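Local coordinates for protein chitin binding domain (Burkholderia pseudomallei, PDB 3UAM) that probably binds chitin or a related polysaccharide and may cleave it oxidatively like the AA10 lytic polysaccharide monooxygenases, at residues Asn95-Val100 / Gln141-Arg146; Gln104-Arg109 / Gln209-Asn214; Lys125-Thr130 / Thr160-Trp165; Trp118-Pro123 / Leu173-Glu178. All blocks are in the same frame, centred on the assembly; numbering follows the deposited sequence.

Interaction 1: Asn95-Val100 / Gln141-Arg146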
loop_
_atom_site.group_PDB
_atom_site.type_symbol
_atom_site.label_atom_id
_atom_site.label_comp_id
_atom_site.label_asym_id
_atom_site.label_seq_id
_atom_site.Cartn_x
_atom_site.Cartn_y
_atom_site.Cartn_z
ATOM N N ASN A 95 -5.559 7.277 -9.890
ATOM C CA ASN A 95 -4.853 6.592 -10.975
ATOM C C ASN A 95 -4.336 7.465 -12.103
ATOM O O ASN A 95 -3.673 6.964 -13.025
ATOM C CB ASN A 95 -5.779 5.522 -11.569
ATOM C CG ASN A 95 -6.147 4.463 -10.550
ATOM O OD1 ASN A 95 -5.283 4.013 -9.780
ATOM N ND2 ASN A 95 -7.419 4.074 -10.516
ATOM N N GLU A 96 -4.641 8.757 -12.050
ATOM C CA GLU A 96 -4.123 9.655 -13.046
ATOM C C GLU A 96 -2.591 9.674 -13.006
ATOM O O GLU A 96 -1.986 9.614 -11.955
ATOM C CB GLU A 96 -4.685 11.066 -12.861
ATOM C CG GLU A 96 -6.179 11.149 -13.101
ATOM C CD GLU A 96 -6.587 10.835 -14.535
ATOM O OE1 GLU A 96 -5.783 11.017 -15.485
ATOM O OE2 GLU A 96 -7.751 10.426 -14.705
ATOM N N PRO A 97 -1.965 9.774 -14.177
ATOM C CA PRO A 97 -0.523 9.879 -14.228
ATOM C C PRO A 97 -0.076 11.232 -13.737
ATOM O O PRO A 97 -0.856 12.202 -13.793
ATOM C CB PRO A 97 -0.221 9.747 -15.724
ATOM C CG PRO A 97 -1.412 10.343 -16.382
ATOM C CD PRO A 97 -2.584 9.987 -15.498
ATOM N N ASP A 98 1.181 11.315 -13.323
ATOM C CA ASP A 98 1.745 12.572 -12.828
ATOM C C ASP A 98 1.776 13.663 -13.918
ATOM O O ASP A 98 1.675 14.867 -13.625
ATOM C CB ASP A 98 3.128 12.332 -12.252
ATOM C CG ASP A 98 3.697 13.561 -11.602
ATOM O OD1 ASP A 98 3.117 14.006 -10.601
ATOM O OD2 ASP A 98 4.717 14.058 -12.100
ATOM N N SER A 99 1.857 13.253 -15.179
ATOM C CA SER A 99 1.727 14.196 -16.300
ATOM C C SER A 99 0.470 15.095 -16.222
ATOM O O SER A 99 0.454 16.177 -16.757
ATOM C CB SER A 99 1.690 13.426 -17.632
ATOM O OG SER A 99 0.534 12.599 -17.740
ATOM N N VAL A 100 -0.566 14.607 -15.562
ATOM C CA VAL A 100 -1.883 15.212 -15.510
ATOM C C VAL A 100 -2.239 15.668 -14.076
ATOM O O VAL A 100 -2.874 16.701 -13.894
ATOM C CB VAL A 100 -2.897 14.157 -16.022
ATOM C CG1 VAL A 100 -4.191 14.147 -15.215
ATOM C CG2 VAL A 100 -3.121 14.337 -17.519
ATOM N N GLN A 141 6.067 9.569 -15.900
ATOM C CA GLN A 141 4.863 10.220 -16.396
ATOM C C GLN A 141 3.720 9.240 -16.767
ATOM O O GLN A 141 2.648 9.670 -17.187
ATOM C CB GLN A 141 5.238 11.100 -17.587
ATOM C CG GLN A 141 6.277 12.159 -17.215
ATOM C CD GLN A 141 5.773 13.089 -16.109
ATOM O OE1 GLN A 141 4.974 13.963 -16.369
ATOM N NE2 GLN A 141 6.223 12.875 -14.863
ATOM N N ALA A 142 3.932 7.943 -16.573
ATOM C CA ALA A 142 2.936 6.940 -16.940
ATOM C C ALA A 142 2.003 6.617 -15.769
ATOM O O ALA A 142 2.305 6.918 -14.632
ATOM C CB ALA A 142 3.629 5.669 -17.398
ATOM N N ARG A 143 0.883 5.966 -16.060
ATOM C CA ARG A 143 0.057 5.399 -15.005
ATOM C C ARG A 143 0.865 4.266 -14.403
ATOM O O ARG A 143 1.624 3.623 -15.111
ATOM C CB ARG A 143 -1.272 4.900 -15.545
ATOM C CG ARG A 143 -2.169 6.043 -16.003
ATOM C CD ARG A 143 -3.486 5.537 -16.523
ATOM N NE ARG A 143 -4.270 6.676 -16.966
ATOM C CZ ARG A 143 -5.430 7.074 -16.451
ATOM N NH1 ARG A 143 -6.033 6.384 -15.463
ATOM N NH2 ARG A 143 -6.012 8.154 -16.972
ATOM N N LEU A 144 0.713 4.052 -13.104
ATOM C CA LEU A 144 1.559 3.115 -12.363
ATOM C C LEU A 144 1.300 1.702 -12.847
ATOM O O LEU A 144 0.156 1.322 -13.049
ATOM C CB LEU A 144 1.267 3.182 -10.862
ATOM C CG LEU A 144 1.527 4.508 -10.166
ATOM C CD1 LEU A 144 1.132 4.437 -8.701
ATOM C CD2 LEU A 144 2.991 4.831 -10.285
ATOM N N ALA A 145 2.377 0.943 -13.025
ATOM C CA ALA A 145 2.321 -0.445 -13.522
ATOM C C ALA A 145 3.397 -1.257 -12.818
ATOM O O ALA A 145 4.382 -0.709 -12.309
ATOM C CB ALA A 145 2.527 -0.490 -15.047
ATOM N N ARG A 146 3.221 -2.571 -12.832
ATOM C CA ARG A 146 4.127 -3.495 -12.159
ATOM C C ARG A 146 5.566 -3.354 -12.668
ATOM O O ARG A 146 6.507 -3.430 -11.875
ATOM C CB ARG A 146 3.622 -4.932 -12.367
ATOM C CG ARG A 146 2.436 -5.248 -11.485
ATOM C CD ARG A 146 1.609 -6.378 -12.044
ATOM N NE ARG A 146 0.571 -6.787 -11.131
ATOM C CZ ARG A 146 -0.545 -6.110 -10.866
ATOM N NH1 ARG A 146 -0.841 -4.941 -11.437
ATOM N NH2 ARG A 146 -1.401 -6.644 -10.030
HETATM O O HOH W 1 -1.523 5.406 -12.009
HETATM O O HOH W 2 -8.357 7.740 -13.387
HETATM O O HOH W 3 2.913 9.069 -13.319
HETATM O O HOH W 4 1.395 10.566 -19.290
#
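P97 packs its ring against the loop 141-146, and this is where the contact is tight: P97 CB sits 3.2 Å from Q141 O and also touches the peptide carbon of A142. The side chain of R143 then runs past the proline ring, extended from CG to NE, so that P97 CD and E96 CA lie over one face of its guanidinium. Beyond the proline the hold becomes looser. E96 OE1 approaches R143 NH2 at 3.2 Å, but from well outside the guanidinium plane, the two flat groups being 72° apart; this salt bridge is one of charge alone, with no N-H aimed at the carboxylate. A water spans E96 OE2 and R143 NH1, its bond to the arginine weak. On the other flank Q141, bent at chi2 (-60°), swings its amide back over the start of helix 98-101, where NE2 gives D98 OD2 a weak bond of 3.4 Å; the other carboxylate oxygen, OD1, is held more firmly by K105. Backbone atoms meet through water: one links N95 O to L144 N, another D98 N to A142 O. On the outer side, exposed S99 and Q141 share a water too, between S99 OG and Q141 O. P97 is the N-cap of helix 98-101, with V100 N bonded to P97 O at 3.0 Å, and this capped helix start packs on the loop between strands 126-133 and 155-158.

Interaction 2: Gln104-Arg109 / Gln209-Asn214; sequences QKHAVR and QVIDLN
H106 and L213 sit side by side in a parallel pairing of strand 106-108 with strand 205-215, part of the mixed sheet in this immunoglobulin-like, E-set type of fold. Their side chains leave on the same face: H106 CB meets L213 CD2 at 4.0 Å, while the imidazole, its CG placed beside the backbone N (chi1 -63°), reaches back so that CD2 touches I211 CG2 at 3.8 Å. H106 NE2 bonds to E28 O, which helps fix the ring's rotation. V108 crosses L213 at a slant, CG2 against CB. On the opposite face K105 CB packs on N214 CB, and K105 CG passes D212 CB; the lysine's ammonium goes on to W103 O, and D212 OD1 to R30 and Y191. A water joins Q104 O to D212 OD2. Three nearly straight backbone bonds hold the strands: H106 N to D212 O, N214 N to H106 O, and V108 N to N214 O, the last at 2.8 Å with an N-H...O angle of 177°.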
loop_
_atom_site.group_PDB
_atom_site.type_symbol
_atom_site.label_atom_id
_atom_site.label_comp_id
_atom_site.label_asym_id
_atom_site.label_seq_id
_atom_site.Cartn_x
_atom_site.Cartn_y
_atom_site.Cartn_z
ATOM N N GLN A 104 1.482 15.896 -5.225
ATOM C CA GLN A 104 2.336 16.524 -4.227
ATOM C C GLN A 104 3.320 15.450 -3.801
ATOM O O GLN A 104 2.917 14.313 -3.559
ATOM C CB GLN A 104 1.526 16.969 -3.012
ATOM C CG GLN A 104 0.547 18.102 -3.247
ATOM C CD GLN A 104 -0.316 18.343 -2.012
ATOM O OE1 GLN A 104 -1.526 18.097 -2.037
ATOM N NE2 GLN A 104 0.309 18.776 -0.919
ATOM N N LYS A 105 4.599 15.805 -3.734
ATOM C CA LYS A 105 5.667 14.836 -3.513
ATOM C C LYS A 105 6.480 15.205 -2.282
ATOM O O LYS A 105 6.883 16.349 -2.127
ATOM C CB LYS A 105 6.588 14.788 -4.735
ATOM C CG LYS A 105 5.910 14.342 -6.028
ATOM C CD LYS A 105 6.733 14.694 -7.256
ATOM C CE LYS A 105 5.969 14.436 -8.554
ATOM N NZ LYS A 105 4.745 15.260 -8.766
ATOM N N HIS A 106 6.742 14.242 -1.420
ATOM C CA HIS A 106 7.556 14.475 -0.228
ATOM C C HIS A 106 9.020 14.622 -0.586
ATOM O O HIS A 106 9.597 13.743 -1.258
ATOM C CB HIS A 106 7.389 13.319 0.775
ATOM C CG HIS A 106 5.993 13.176 1.293
ATOM N ND1 HIS A 106 5.507 13.961 2.253
ATOM C CD2 HIS A 106 4.944 12.325 0.903
ATOM C CE1 HIS A 106 4.227 13.636 2.499
ATOM N NE2 HIS A 106 3.881 12.628 1.671
ATOM N N ALA A 107 9.636 15.708 -0.126
ATOM C CA ALA A 107 11.062 15.951 -0.368
ATOM C C ALA A 107 11.875 14.943 0.438
ATOM O O ALA A 107 11.833 14.974 1.661
ATOM C CB ALA A 107 11.456 17.386 0.008
ATOM N N VAL A 108 12.580 14.035 -0.235
ATOM C CA VAL A 108 13.402 13.026 0.471
ATOM C C VAL A 108 14.805 12.912 -0.139
ATOM O O VAL A 108 15.095 13.525 -1.170
ATOM C CB VAL A 108 12.726 11.643 0.520
ATOM C CG1 VAL A 108 11.467 11.688 1.401
ATOM C CG2 VAL A 108 12.400 11.137 -0.884
ATOM N N ARG A 109 15.656 12.143 0.525
ATOM C CA ARG A 109 17.043 11.934 0.129
ATOM C C ARG A 109 17.426 10.460 0.186
ATOM O O ARG A 109 16.919 9.693 1.028
ATOM C CB ARG A 109 17.966 12.707 1.075
ATOM C CG ARG A 109 17.728 14.200 1.109
ATOM C CD ARG A 109 18.697 14.860 2.079
ATOM N NE ARG A 109 20.058 14.798 1.565
ATOM C CZ ARG A 109 20.556 15.619 0.645
ATOM N NH1 ARG A 109 19.829 16.588 0.133
ATOM N NH2 ARG A 109 21.797 15.465 0.229
ATOM N N GLN A 209 -1.629 1.903 -0.463
ATOM C CA GLN A 209 -1.311 3.290 -0.139
ATOM C C GLN A 209 -0.023 3.742 -0.827
ATOM O O GLN A 209 1.097 3.547 -0.333
ATOM C CB GLN A 209 -1.222 3.495 1.369
ATOM C CG GLN A 209 -2.563 3.319 2.066
ATOM C CD GLN A 209 -3.404 4.573 2.042
ATOM O OE1 GLN A 209 -2.946 5.637 2.445
ATOM N NE2 GLN A 209 -4.658 4.446 1.588
ATOM N N VAL A 210 -0.230 4.363 -1.978
ATOM C CA VAL A 210 0.825 5.027 -2.725
ATOM C C VAL A 210 1.271 6.323 -2.041
ATOM O O VAL A 210 0.460 7.097 -1.564
ATOM C CB VAL A 210 0.356 5.264 -4.190
ATOM C CG1 VAL A 210 1.162 6.351 -4.870
ATOM C CG2 VAL A 210 0.483 3.960 -4.957
ATOM N N ILE A 211 2.591 6.509 -1.966
ATOM C CA ILE A 211 3.217 7.666 -1.354
ATOM C C ILE A 211 4.183 8.224 -2.374
ATOM O O ILE A 211 5.030 7.479 -2.916
ATOM C CB ILE A 211 4.045 7.306 -0.099
ATOM C CG1 ILE A 211 3.181 6.563 0.911
ATOM C CG2 ILE A 211 4.613 8.570 0.530
ATOM C CD1 ILE A 211 3.965 5.846 1.986
ATOM N N ASP A 212 4.033 9.512 -2.652
ATOM C CA ASP A 212 4.779 10.147 -3.717
ATOM C C ASP A 212 5.996 10.851 -3.145
ATOM O O ASP A 212 5.873 11.634 -2.222
ATOM C CB ASP A 212 3.893 11.152 -4.444
ATOM C CG ASP A 212 2.800 10.485 -5.254
ATOM O OD1 ASP A 212 3.116 9.708 -6.211
ATOM O OD2 ASP A 212 1.612 10.773 -4.942
ATOM N N LEU A 213 7.161 10.579 -3.731
ATOM C CA LEU A 213 8.458 11.022 -3.221
ATOM C C LEU A 213 9.251 11.776 -4.292
ATOM O O LEU A 213 9.205 11.424 -5.471
ATOM C CB LEU A 213 9.282 9.806 -2.769
ATOM C CG LEU A 213 8.640 8.858 -1.744
ATOM C CD1 LEU A 213 9.606 7.708 -1.437
ATOM C CD2 LEU A 213 8.221 9.573 -0.466
ATOM N N ASN A 214 9.989 12.797 -3.853
ATOM C CA ASN A 214 10.925 13.498 -4.695
ATOM C C ASN A 214 12.314 13.461 -4.067
ATOM O O ASN A 214 12.569 14.115 -3.063
ATOM C CB ASN A 214 10.506 14.954 -4.903
ATOM C CG ASN A 214 11.264 15.598 -6.047
ATOM O OD1 ASN A 214 11.391 15.007 -7.117
ATOM N ND2 ASN A 214 11.752 16.813 -5.835
HETATM O O HOH W 5 0.875 12.636 -3.204
#

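Interaction 3: Lys125-Thr130 / Thr160-Trp165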
loop_
_atom_site.group_PDB
_atom_site.type_symbol
_atom_site.label_atom_id
_atom_site.label_comp_id
_atom_site.label_asym_id
_atom_site.label_seq_id
_atom_site.Cartn_x
_atom_site.Cartn_y
_atom_site.Cartn_z
ATOM N N LYS A 125 -7.216 -8.585 11.077
ATOM C CA LYS A 125 -6.106 -9.541 11.266
ATOM C C LYS A 125 -5.107 -9.416 10.116
ATOM O O LYS A 125 -5.478 -9.526 8.974
ATOM C CB LYS A 125 -6.633 -10.966 11.315
ATOM C CG LYS A 125 -7.439 -11.278 12.555
ATOM C CD LYS A 125 -7.955 -12.706 12.550
ATOM C CE LYS A 125 -8.737 -13.013 13.823
ATOM N NZ LYS A 125 -9.214 -14.427 13.889
ATOM N N THR A 126 -3.843 -9.185 10.428
ATOM C CA THR A 126 -2.840 -8.807 9.424
ATOM C C THR A 126 -1.776 -9.883 9.195
ATOM O O THR A 126 -1.161 -10.340 10.143
ATOM C CB THR A 126 -2.118 -7.549 9.876
ATOM O OG1 THR A 126 -3.069 -6.502 10.068
ATOM C CG2 THR A 126 -1.046 -7.122 8.851
ATOM N N ARG A 127 -1.535 -10.258 7.942
ATOM C CA ARG A 127 -0.423 -11.158 7.636
ATOM C C ARG A 127 0.885 -10.401 7.490
ATOM O O ARG A 127 1.890 -10.819 8.021
ATOM C CB ARG A 127 -0.689 -12.004 6.385
ATOM C CG ARG A 127 0.403 -13.024 6.096
ATOM C CD ARG A 127 0.743 -13.884 7.311
ATOM N NE ARG A 127 -0.426 -14.573 7.839
ATOM C CZ ARG A 127 -0.521 -15.101 9.060
ATOM N NH1 ARG A 127 0.472 -14.986 9.924
ATOM N NH2 ARG A 127 -1.647 -15.696 9.444
ATOM N N ARG A 128 0.861 -9.288 6.771
ATOM C CA ARG A 128 2.071 -8.507 6.527
ATOM C C ARG A 128 1.775 -7.068 6.073
ATOM O O ARG A 128 0.648 -6.724 5.706
ATOM C CB ARG A 128 2.959 -9.212 5.495
ATOM C CG ARG A 128 2.381 -9.226 4.086
ATOM C CD ARG A 128 3.276 -9.871 3.019
ATOM N NE ARG A 128 3.554 -11.286 3.283
ATOM C CZ ARG A 128 2.654 -12.264 3.181
ATOM N NH1 ARG A 128 1.392 -11.997 2.847
ATOM N NH2 ARG A 128 3.009 -13.517 3.431
ATOM N N TRP A 129 2.821 -6.242 6.136
ATOM C CA TRP A 129 2.894 -4.977 5.454
ATOM C C TRP A 129 4.111 -5.060 4.582
ATOM O O TRP A 129 5.144 -5.580 5.001
ATOM C CB TRP A 129 3.126 -3.842 6.430
ATOM C CG TRP A 129 2.038 -3.584 7.413
ATOM C CD1 TRP A 129 1.053 -2.602 7.364
ATOM C CD2 TRP A 129 1.814 -4.285 8.667
ATOM N NE1 TRP A 129 0.262 -2.645 8.487
ATOM C CE2 TRP A 129 0.663 -3.631 9.306
ATOM C CE3 TRP A 129 2.448 -5.330 9.322
ATOM C CZ2 TRP A 129 0.177 -4.043 10.534
ATOM C CZ3 TRP A 129 1.947 -5.740 10.562
ATOM C CH2 TRP A 129 0.825 -5.102 11.148
ATOM N N THR A 130 3.997 -4.549 3.367
ATOM C CA THR A 130 5.058 -4.612 2.384
ATOM C C THR A 130 5.235 -3.211 1.794
ATOM O O THR A 130 4.240 -2.475 1.635
ATOM C CB THR A 130 4.707 -5.573 1.239
ATOM O OG1 THR A 130 4.588 -6.916 1.742
ATOM C CG2 THR A 130 5.837 -5.572 0.241
ATOM N N THR A 160 3.893 -13.796 12.001
ATOM C CA THR A 160 4.098 -15.234 11.867
ATOM C C THR A 160 3.004 -16.090 12.496
ATOM O O THR A 160 2.977 -17.300 12.284
ATOM C CB THR A 160 5.432 -15.656 12.502
ATOM O OG1 THR A 160 5.399 -15.354 13.910
ATOM C CG2 THR A 160 6.638 -14.915 11.811
ATOM N N TYR A 161 2.079 -15.494 13.241
ATOM C CA TYR A 161 1.129 -16.317 14.000
ATOM C C TYR A 161 0.147 -17.039 13.059
ATOM O O TYR A 161 -0.493 -16.400 12.213
ATOM C CB TYR A 161 0.359 -15.507 15.027
ATOM C CG TYR A 161 -0.540 -16.390 15.864
ATOM C CD1 TYR A 161 -0.033 -17.110 16.933
ATOM C CD2 TYR A 161 -1.877 -16.544 15.540
ATOM C CE1 TYR A 161 -0.841 -17.956 17.671
ATOM C CE2 TYR A 161 -2.699 -17.378 16.263
ATOM C CZ TYR A 161 -2.186 -18.087 17.319
ATOM O OH TYR A 161 -3.025 -18.904 18.020
ATOM N N GLN A 162 0.041 -18.355 13.209
ATOM C CA GLN A 162 -0.832 -19.186 12.350
ATOM C C GLN A 162 -1.413 -20.345 13.140
ATOM O O GLN A 162 -0.769 -20.822 14.057
ATOM C CB GLN A 162 -0.036 -19.762 11.176
ATOM C CG GLN A 162 0.607 -18.764 10.236
ATOM C CD GLN A 162 1.550 -19.412 9.220
ATOM O OE1 GLN A 162 1.186 -20.358 8.546
ATOM N NE2 GLN A 162 2.761 -18.869 9.100
ATOM N N PRO A 163 -2.625 -20.828 12.777
ATOM C CA PRO A 163 -3.498 -20.276 11.755
ATOM C C PRO A 163 -4.150 -18.975 12.221
ATOM O O PRO A 163 -4.130 -18.658 13.420
ATOM C CB PRO A 163 -4.562 -21.355 11.580
ATOM C CG PRO A 163 -4.586 -22.081 12.887
ATOM C CD PRO A 163 -3.171 -22.069 13.355
ATOM N N TYR A 164 -4.757 -18.237 11.298
ATOM C CA TYR A 164 -5.360 -16.943 11.665
ATOM C C TYR A 164 -6.545 -17.103 12.603
ATOM O O TYR A 164 -7.000 -16.120 13.175
ATOM C CB TYR A 164 -5.785 -16.148 10.423
ATOM C CG TYR A 164 -6.957 -16.724 9.634
ATOM C CD1 TYR A 164 -8.271 -16.609 10.080
ATOM C CD2 TYR A 164 -6.737 -17.366 8.428
ATOM C CE1 TYR A 164 -9.337 -17.134 9.330
ATOM C CE2 TYR A 164 -7.770 -17.893 7.691
ATOM C CZ TYR A 164 -9.062 -17.775 8.127
ATOM O OH TYR A 164 -10.049 -18.295 7.326
ATOM N N TRP A 165 -7.070 -18.326 12.743
ATOM C CA TRP A 165 -8.147 -18.596 13.715
ATOM C C TRP A 165 -7.690 -19.216 15.007
ATOM O O TRP A 165 -8.515 -19.664 15.815
ATOM C CB TRP A 165 -9.204 -19.490 13.111
ATOM C CG TRP A 165 -8.714 -20.863 12.741
ATOM C CD1 TRP A 165 -8.556 -21.983 13.569
ATOM C CD2 TRP A 165 -8.352 -21.325 11.409
ATOM N NE1 TRP A 165 -8.113 -23.053 12.850
ATOM C CE2 TRP A 165 -7.968 -22.727 11.553
ATOM C CE3 TRP A 165 -8.288 -20.734 10.174
ATOM C CZ2 TRP A 165 -7.532 -23.478 10.487
ATOM C CZ3 TRP A 165 -7.870 -21.508 9.085
ATOM C CH2 TRP A 165 -7.507 -22.857 9.243
#
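R127 and K125 hold the loop 160-165 by its backbone carbonyls, through hydrogen bonds. R127 grips Y161 O end-on with both terminal nitrogens, NH1 at 2.9 Å and NH2 at 3.1 Å. The oxygen lies almost exactly in the guanidinium plane, yet NH1 stands 45° above the plane of the carbonyl whereas NH2 is tilted from it by only 17°. Bends at chi2 and chi3 curl the arginine round to this position. K125 works in the other manner: stretched out fully beyond CG, it delivers NZ to Y164 O at 2.9 Å, with the ammonium also near the edge of the Y164 ring.

Looser contacts surround these bonds. Q162 CG rests 3.8 Å from R127 NH1, the two side chains crossing at about a right angle, and Y164 CB lies near R127 NH2.

From outside, D69 meets R127 NE in a salt bridge, and N159 O accepts a further bond from NH1. The arginine thus ties the loop 160-165 to the corner the chain turns at R127, next to strand 155-158, while K125 passes along helix 169-173, touching A169 and D170.

Interaction 4: Trp118-Pro123 / Leu173-Glu178; sequences WSYSMP and LIPQGE
No direct hydrogen bond joins the end of strand 113-121 to the loop 173-178, but their backbones come close where E178 CA makes a C-H...O contact of 3.1 Å with W118 O. Side chains then add packing. Y120 and P175 cross at about a right angle, with Y120 CE2 against P175 CB at 3.8 Å; G177 O lies at the edge of the phenol ring, in its plane. Y120 OH is bonded to T179 and to W129 NE1, so the ring is held at its far end too. P123 packs on I174 and P175: its CG is 3.2 Å from P175 O and 3.9 Å from I174 CG2, and its CB faces P175 CD. At the exposed end, a water bridges S119 OG, at 2.6 Å, and E178 OE2, at 2.7 Å. Just beyond E178 the chain enters strand 179-184, an outer strand of the antiparallel sheet with 113-121 at its centre, so this is the lead-in to a strand pairing in a beta-sandwich, as expected of the AA10 fold.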
loop_
_atom_site.group_PDB
_atom_site.type_symbol
_atom_site.label_atom_id
_atom_site.label_comp_id
_atom_site.label_asym_id
_atom_site.label_seq_id
_atom_site.Cartn_x
_atom_site.Cartn_y
_atom_site.Cartn_z
ATOM N N TRP A 118 0.766 3.898 9.818
ATOM C CA TRP A 118 -0.615 3.494 9.468
ATOM C C TRP A 118 -1.583 3.793 10.573
ATOM O O TRP A 118 -1.262 3.600 11.744
ATOM C CB TRP A 118 -0.690 2.009 9.238
ATOM C CG TRP A 118 -0.012 1.532 7.994
ATOM C CD1 TRP A 118 1.341 1.243 7.810
ATOM C CD2 TRP A 118 -0.646 1.219 6.717
ATOM N NE1 TRP A 118 1.564 0.800 6.540
ATOM C CE2 TRP A 118 0.412 0.781 5.833
ATOM C CE3 TRP A 118 -1.953 1.274 6.236
ATOM C CZ2 TRP A 118 0.158 0.406 4.523
ATOM C CZ3 TRP A 118 -2.190 0.891 4.922
ATOM C CH2 TRP A 118 -1.157 0.472 4.088
ATOM N N SER A 119 -2.783 4.260 10.215
ATOM C CA SER A 119 -3.897 4.346 11.154
ATOM C C SER A 119 -5.069 3.573 10.569
ATOM O O SER A 119 -5.085 3.271 9.373
ATOM C CB SER A 119 -4.295 5.781 11.432
ATOM O OG SER A 119 -5.123 5.850 12.583
ATOM N N TYR A 120 -6.039 3.278 11.423
ATOM C CA TYR A 120 -7.076 2.313 11.128
ATOM C C TYR A 120 -8.379 2.704 11.798
ATOM O O TYR A 120 -8.422 3.539 12.703
ATOM C CB TYR A 120 -6.695 0.906 11.656
ATOM C CG TYR A 120 -5.328 0.391 11.279
ATOM C CD1 TYR A 120 -5.088 -0.179 10.024
ATOM C CD2 TYR A 120 -4.268 0.461 12.176
ATOM C CE1 TYR A 120 -3.844 -0.657 9.684
ATOM C CE2 TYR A 120 -3.014 -0.017 11.845
ATOM C CZ TYR A 120 -2.805 -0.579 10.598
ATOM O OH TYR A 120 -1.567 -1.068 10.277
ATOM N N SER A 121 -9.436 2.073 11.329
ATOM C CA SER A 121 -10.623 1.880 12.130
ATOM C C SER A 121 -10.995 0.384 12.027
ATOM O O SER A 121 -11.007 -0.177 10.912
ATOM C CB SER A 121 -11.738 2.786 11.631
ATOM O OG SER A 121 -12.851 2.649 12.468
ATOM N N MET A 122 -11.235 -0.257 13.178
ATOM C CA MET A 122 -11.595 -1.676 13.254
ATOM C C MET A 122 -10.590 -2.513 12.466
ATOM O O MET A 122 -10.958 -3.146 11.476
ATOM C CB MET A 122 -13.019 -1.934 12.717
ATOM C CG MET A 122 -14.115 -1.000 13.197
ATOM S SD MET A 122 -14.549 -1.197 14.933
ATOM C CE MET A 122 -15.348 0.356 15.371
ATOM N N PRO A 123 -9.313 -2.499 12.894
ATOM C CA PRO A 123 -8.256 -3.114 12.108
ATOM C C PRO A 123 -8.444 -4.594 11.893
ATOM O O PRO A 123 -8.983 -5.293 12.730
ATOM C CB PRO A 123 -6.969 -2.833 12.926
ATOM C CG PRO A 123 -7.444 -2.456 14.295
ATOM C CD PRO A 123 -8.784 -1.814 14.090
ATOM N N LEU A 173 -2.222 -10.916 15.653
ATOM C CA LEU A 173 -2.418 -10.446 14.278
ATOM C C LEU A 173 -3.105 -9.095 14.134
ATOM O O LEU A 173 -3.015 -8.493 13.060
ATOM C CB LEU A 173 -3.157 -11.493 13.426
ATOM C CG LEU A 173 -2.478 -12.874 13.354
ATOM C CD1 LEU A 173 -3.311 -13.861 12.538
ATOM C CD2 LEU A 173 -1.069 -12.766 12.799
ATOM N N ILE A 174 -3.807 -8.614 15.158
ATOM C CA ILE A 174 -4.582 -7.369 14.970
ATOM C C ILE A 174 -3.886 -6.169 15.612
ATOM O O ILE A 174 -3.684 -6.168 16.818
ATOM C CB ILE A 174 -5.999 -7.436 15.567
ATOM C CG1 ILE A 174 -6.769 -8.675 15.059
ATOM C CG2 ILE A 174 -6.765 -6.141 15.225
ATOM C CD1 ILE A 174 -8.084 -8.888 15.806
ATOM N N PRO A 175 -3.538 -5.146 14.817
ATOM C CA PRO A 175 -3.017 -3.903 15.397
ATOM C C PRO A 175 -3.934 -3.362 16.489
ATOM O O PRO A 175 -5.157 -3.407 16.341
ATOM C CB PRO A 175 -2.996 -2.934 14.213
ATOM C CG PRO A 175 -2.911 -3.803 13.003
ATOM C CD PRO A 175 -3.664 -5.061 13.350
ATOM N N GLN A 176 -3.341 -2.889 17.578
ATOM C CA GLN A 176 -4.076 -2.280 18.685
ATOM C C GLN A 176 -3.973 -0.743 18.615
ATOM O O GLN A 176 -4.541 -0.013 19.452
ATOM C CB GLN A 176 -3.524 -2.803 20.028
ATOM N N GLY A 177 -3.268 -0.249 17.608
ATOM C CA GLY A 177 -3.077 1.181 17.424
ATOM C C GLY A 177 -2.373 1.415 16.113
ATOM O O GLY A 177 -2.245 0.495 15.302
ATOM N N GLU A 178 -1.938 2.644 15.893
ATOM C CA GLU A 178 -1.124 2.968 14.735
ATOM C C GLU A 178 0.039 1.983 14.600
ATOM O O GLU A 178 0.697 1.642 15.587
ATOM C CB GLU A 178 -0.555 4.386 14.859
ATOM C CG GLU A 178 -1.575 5.495 14.562
ATOM C CD GLU A 178 -0.998 6.886 14.756
ATOM O OE1 GLU A 178 0.258 7.004 14.870
ATOM O OE2 GLU A 178 -1.779 7.857 14.819
HETATM O O HOH W 6 -4.427 7.652 14.346
#

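In the fold
The four contacts fall into two pairs, interaction 1 lying opposite interactions 3 and 4 across the centre of the chain. Interactions 1 and 2, with centres 14 Å apart, meet where L144 packs on V210; helix 98-101 leads directly to strand 106-108. Interactions 3 and 4 lie 13 Å apart and share a probable hydrogen bond from T126 N to L173 O. About 31 Å separates the centres of interactions 1 and 3. Q209 against W118 connects interaction 2 to interaction 4, bringing the mixed sheet against the antiparallel one. In sequence, interaction 3 falls between the segments of 4, and both between those of 2, while interaction 1 alternates with the others; strand 205-215, the last in the chain, thus pairs back with the much earlier strand 106-108.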